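Local coordinates for protein endoglucanase (Uncultured bacterium, PDB 3X17) that hydrolyses internal beta-1,4-glucosidic bonds of cellulose as a family 9 endoglucanase, with an N-terminal Ig-like domain beside its (alpha/alpha)6 barrel, at residues R340-V345 with A380-F385; L506-P511 with N539-D544. One frame throughout, in Å; residues are numbered along the deposited sequence.

Contact 1: residues R340-V345 with A380-F385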
# COMPACT_ATOMS: atom_id res chain seq x y z
N ARG A 340 3.68 -15.27 -13.25
CA ARG A 340 4.11 -15.44 -14.66
C ARG A 340 3.20 -14.73 -15.65
O ARG A 340 3.67 -14.09 -16.60
CB ARG A 340 4.24 -16.91 -15.06
CG ARG A 340 5.26 -17.71 -14.28
CD ARG A 340 5.23 -19.19 -14.71
NE ARG A 340 6.09 -20.03 -13.88
CZ ARG A 340 7.15 -20.71 -14.33
NH1 ARG A 340 7.48 -20.67 -15.61
NH2 ARG A 340 7.86 -21.44 -13.49
N PHE A 341 1.89 -14.84 -15.45
CA PHE A 341 0.94 -14.08 -16.27
C PHE A 341 1.35 -12.60 -16.30
O PHE A 341 1.53 -11.99 -17.38
CB PHE A 341 -0.48 -14.24 -15.69
CG PHE A 341 -1.51 -13.30 -16.29
CD1 PHE A 341 -2.12 -13.60 -17.50
CD2 PHE A 341 -1.85 -12.11 -15.64
CE1 PHE A 341 -3.10 -12.77 -18.03
CE2 PHE A 341 -2.84 -11.28 -16.16
CZ PHE A 341 -3.43 -11.59 -17.39
N TRP A 342 1.54 -12.03 -15.11
CA TRP A 342 1.84 -10.59 -14.99
C TRP A 342 3.14 -10.24 -15.71
O TRP A 342 3.21 -9.28 -16.46
CB TRP A 342 1.90 -10.19 -13.53
CG TRP A 342 2.36 -8.78 -13.29
CD1 TRP A 342 2.01 -7.67 -14.00
CD2 TRP A 342 3.10 -8.32 -12.16
NE1 TRP A 342 2.56 -6.55 -13.43
CE2 TRP A 342 3.23 -6.92 -12.29
CE3 TRP A 342 3.74 -8.96 -11.09
CZ2 TRP A 342 4.03 -6.15 -11.42
CZ3 TRP A 342 4.56 -8.21 -10.24
CH2 TRP A 342 4.67 -6.81 -10.40
N ALA A 343 4.16 -11.07 -15.52
CA ALA A 343 5.42 -10.86 -16.22
C ALA A 343 5.25 -10.96 -17.73
O ALA A 343 5.75 -10.10 -18.47
CB ALA A 343 6.49 -11.87 -15.70
N ALA A 344 4.55 -11.99 -18.20
CA ALA A 344 4.20 -12.09 -19.63
C ALA A 344 3.54 -10.84 -20.21
O ALA A 344 3.97 -10.33 -21.25
CB ALA A 344 3.37 -13.35 -19.93
N VAL A 345 2.51 -10.33 -19.55
CA VAL A 345 1.84 -9.10 -19.99
C VAL A 345 2.84 -7.96 -20.12
O VAL A 345 2.93 -7.35 -21.18
CB VAL A 345 0.69 -8.70 -19.02
CG1 VAL A 345 0.18 -7.29 -19.34
CG2 VAL A 345 -0.45 -9.72 -19.12
N ALA A 380 -1.69 -10.13 -10.24
CA ALA A 380 -2.08 -10.20 -11.64
C ALA A 380 -3.07 -9.11 -12.10
O ALA A 380 -3.20 -8.90 -13.30
CB ALA A 380 -2.61 -11.61 -11.99
N ALA A 381 -3.71 -8.39 -11.18
CA ALA A 381 -4.61 -7.30 -11.60
C ALA A 381 -3.86 -6.25 -12.41
O ALA A 381 -4.45 -5.61 -13.29
CB ALA A 381 -5.28 -6.66 -10.41
N LEU A 382 -2.59 -6.03 -12.08
CA LEU A 382 -1.77 -5.10 -12.85
C LEU A 382 -1.59 -5.60 -14.29
O LEU A 382 -1.47 -4.83 -15.24
CB LEU A 382 -0.40 -4.93 -12.19
CG LEU A 382 -0.33 -4.30 -10.78
CD1 LEU A 382 1.11 -4.36 -10.20
CD2 LEU A 382 -0.83 -2.85 -10.75
N GLY A 383 -1.59 -6.91 -14.45
CA GLY A 383 -1.45 -7.47 -15.78
C GLY A 383 -2.75 -7.28 -16.54
O GLY A 383 -2.75 -6.86 -17.70
N TYR A 384 -3.87 -7.61 -15.90
CA TYR A 384 -5.18 -7.36 -16.49
C TYR A 384 -5.25 -5.93 -17.00
O TYR A 384 -5.58 -5.70 -18.16
CB TYR A 384 -6.28 -7.55 -15.44
CG TYR A 384 -6.76 -8.97 -15.30
CD1 TYR A 384 -6.06 -9.91 -14.55
CD2 TYR A 384 -7.99 -9.34 -15.84
CE1 TYR A 384 -6.55 -11.22 -14.39
CE2 TYR A 384 -8.49 -10.61 -15.67
CZ TYR A 384 -7.77 -11.55 -14.97
OH TYR A 384 -8.32 -12.81 -14.81
N PHE A 385 -4.90 -4.98 -16.14
CA PHE A 385 -5.08 -3.57 -16.45
C PHE A 385 -4.14 -3.12 -17.55
O PHE A 385 -4.52 -2.33 -18.40
CB PHE A 385 -4.88 -2.71 -15.20
CG PHE A 385 -5.32 -1.27 -15.36
CD1 PHE A 385 -6.69 -0.93 -15.37
CD2 PHE A 385 -4.39 -0.26 -15.55
CE1 PHE A 385 -7.10 0.38 -15.58
CE2 PHE A 385 -4.79 1.06 -15.70
CZ PHE A 385 -6.16 1.38 -15.71
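F341, W342 and V345 of helix 337-351 close around G383 of helix 381-390, where the two backbones come to 4.6 Å between W342 CA and G383 CA. The local axes lie 8.3 Å apart at a crossing angle of 32°. The glycine permits this approach: a beta carbon on G383 would clash with F341 CE2 and come close to V345 CG2. V345 rests its CG1 3.4 Å from G383 O.

F341 and W342 diverge to meet different residues of 380-385. With CG anti to the backbone N (chi1 169°), the F341 ring reaches A380 and Y384; A380 O meets its edge in the ring plane, and V345 CG2 lies over one face. CE2 packs 3.9 Å from Y384 CD1, the two rings inclined at 53°. The indole of W342 runs alongside L382, its CZ2 3.6 Å from L382 CD1. A leucine in place of W342 would probably leave L382 CD1 and the G383 backbone without their flat neighbour, opening a gap beside A192.

The side chain of A380 is about 8 Å from a bound calcium ion. Two helices running in similar directions, with helix 354-366 between them in sequence, are consistent with the (alpha/alpha)6 barrel.

Contact 2: residues L506-P511 with N539-D544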
# COMPACT_ATOMS: atom_id res chain seq x y z
N LEU A 506 4.16 6.41 7.23
CA LEU A 506 4.04 4.93 7.15
C LEU A 506 2.65 4.46 7.57
O LEU A 506 2.19 4.75 8.69
CB LEU A 506 5.09 4.24 8.02
CG LEU A 506 6.56 4.56 7.79
CD1 LEU A 506 7.38 4.09 9.01
CD2 LEU A 506 7.05 3.85 6.53
N LEU A 507 2.01 3.67 6.72
CA LEU A 507 0.74 3.05 7.05
C LEU A 507 0.94 1.74 7.84
O LEU A 507 1.52 0.78 7.32
CB LEU A 507 -0.03 2.76 5.76
CG LEU A 507 -1.34 1.97 5.81
CD1 LEU A 507 -2.42 2.71 6.62
CD2 LEU A 507 -1.85 1.70 4.40
N VAL A 508 0.32 1.65 9.02
CA VAL A 508 0.31 0.40 9.77
C VAL A 508 -0.73 -0.56 9.24
O VAL A 508 -1.69 -0.15 8.60
CB VAL A 508 0.15 0.60 11.30
CG1 VAL A 508 1.33 1.40 11.87
CG2 VAL A 508 -1.20 1.25 11.66
N GLY A 509 -0.49 -1.85 9.44
CA GLY A 509 -1.41 -2.89 9.00
C GLY A 509 -2.87 -2.66 9.35
O GLY A 509 -3.75 -2.94 8.54
N GLY A 510 -3.15 -2.34 10.61
CA GLY A 510 -4.52 -2.07 11.05
C GLY A 510 -5.25 -3.29 11.62
O GLY A 510 -4.65 -4.36 11.82
N PRO A 511 -6.58 -3.17 11.79
CA PRO A 511 -7.43 -4.15 12.45
C PRO A 511 -7.29 -5.54 11.88
O PRO A 511 -7.18 -5.72 10.65
CB PRO A 511 -8.85 -3.63 12.18
CG PRO A 511 -8.72 -2.19 11.97
CD PRO A 511 -7.27 -1.89 11.59
N ASN A 539 0.05 -3.20 14.15
CA ASN A 539 0.62 -1.86 14.29
C ASN A 539 2.01 -1.77 13.68
O ASN A 539 2.86 -0.96 14.11
CB ASN A 539 0.65 -1.42 15.75
CG ASN A 539 0.68 0.09 15.91
OD1 ASN A 539 -0.01 0.83 15.18
ND2 ASN A 539 1.47 0.56 16.86
N GLU A 540 2.25 -2.62 12.70
CA GLU A 540 3.51 -2.59 11.97
C GLU A 540 3.26 -2.08 10.53
O GLU A 540 2.38 -2.59 9.83
CB GLU A 540 4.14 -3.98 11.92
CG GLU A 540 5.57 -3.94 11.33
CD GLU A 540 6.19 -5.30 11.07
OE1 GLU A 540 5.44 -6.31 10.98
OE2 GLU A 540 7.43 -5.36 10.91
N PRO A 541 4.09 -1.13 10.09
CA PRO A 541 4.06 -0.69 8.70
C PRO A 541 4.75 -1.69 7.79
O PRO A 541 5.44 -2.57 8.29
CB PRO A 541 4.84 0.63 8.74
CG PRO A 541 5.80 0.45 9.85
CD PRO A 541 5.12 -0.43 10.87
N ALA A 542 4.50 -1.61 6.49
CA ALA A 542 5.25 -2.37 5.51
C ALA A 542 5.24 -1.65 4.16
O ALA A 542 4.32 -0.86 3.87
CB ALA A 542 4.65 -3.79 5.37
N ILE A 543 6.25 -1.93 3.34
CA ILE A 543 6.38 -1.28 2.04
C ILE A 543 5.18 -1.59 1.13
O ILE A 543 4.77 -0.74 0.33
CB ILE A 543 7.71 -1.64 1.32
CG1 ILE A 543 7.86 -3.15 1.16
CG2 ILE A 543 8.91 -1.01 2.05
CD1 ILE A 543 9.02 -3.58 0.25
N ASP A 544 4.65 -2.81 1.20
CA ASP A 544 3.50 -3.15 0.35
C ASP A 544 2.18 -2.54 0.85
O ASP A 544 1.19 -2.52 0.13
CB ASP A 544 3.40 -4.66 0.10
CG ASP A 544 3.08 -5.45 1.36
OD1 ASP A 544 3.71 -5.17 2.39
OD2 ASP A 544 2.19 -6.33 1.32
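Near V508 and P541 two irregular segments meet steeply, L506 to G509 running at 113° to N539 to A542, with V508 CA and P541 CA only 4.0 Å apart. Two backbone links flank the meeting point. G509 N donates to E540 O at 3.0 Å; the bond is bent, 148° at the hydrogen, and the donor stands well above the carbonyl plane. L507 O in turn receives a CA-H...O contact from P541 CA at 3.2 Å.

The junction brings the end of the long loop that leads into helix 543-558, the last helix of the (alpha/alpha)6 domain, back against its earlier part. The sequence from E540 to N546 resembles the C-terminal signature of family 9.

Among the side chains, P541 presents its ring to L506, with P541 CB and L506 CB 3.7 Å apart. N539 carries its amide with CG anti to the backbone N (chi1 -157°), which swings OD1 back over the fork of V508, 3.6 Å from V508 CG1 and 3.7 Å from V508 CG2. Y529 bonds N539 OD1 and D531 bonds ND2, which probably limits the amide's freedom to turn. E540 turns its carboxylate elsewhere, OE2 accepting from G178 N.

How the contacts relate
Followed from the N terminus, the chain passes the Ig-like region and reaches helix 337-351, where contact 1 begins. The 34 residues that follow, including helix 354-366, form a loop closed when 380-385 returns to that helix. The chain then runs through helices 396-418, 435-452, 456-469 and 494-499 before 506-511 opens contact 2, whose 27 intervening residues contain neither helix nor strand. The two closures are thus in series, neither nested nor crossed. One joins helix to helix, the other two parts of one long loop. The centres of contacts 1 and 2 lie about 25 Å apart. Helix 184-200 connects them indirectly, touching W342 and L382 of contact 1 and I543 and D544 in the second segment of contact 2.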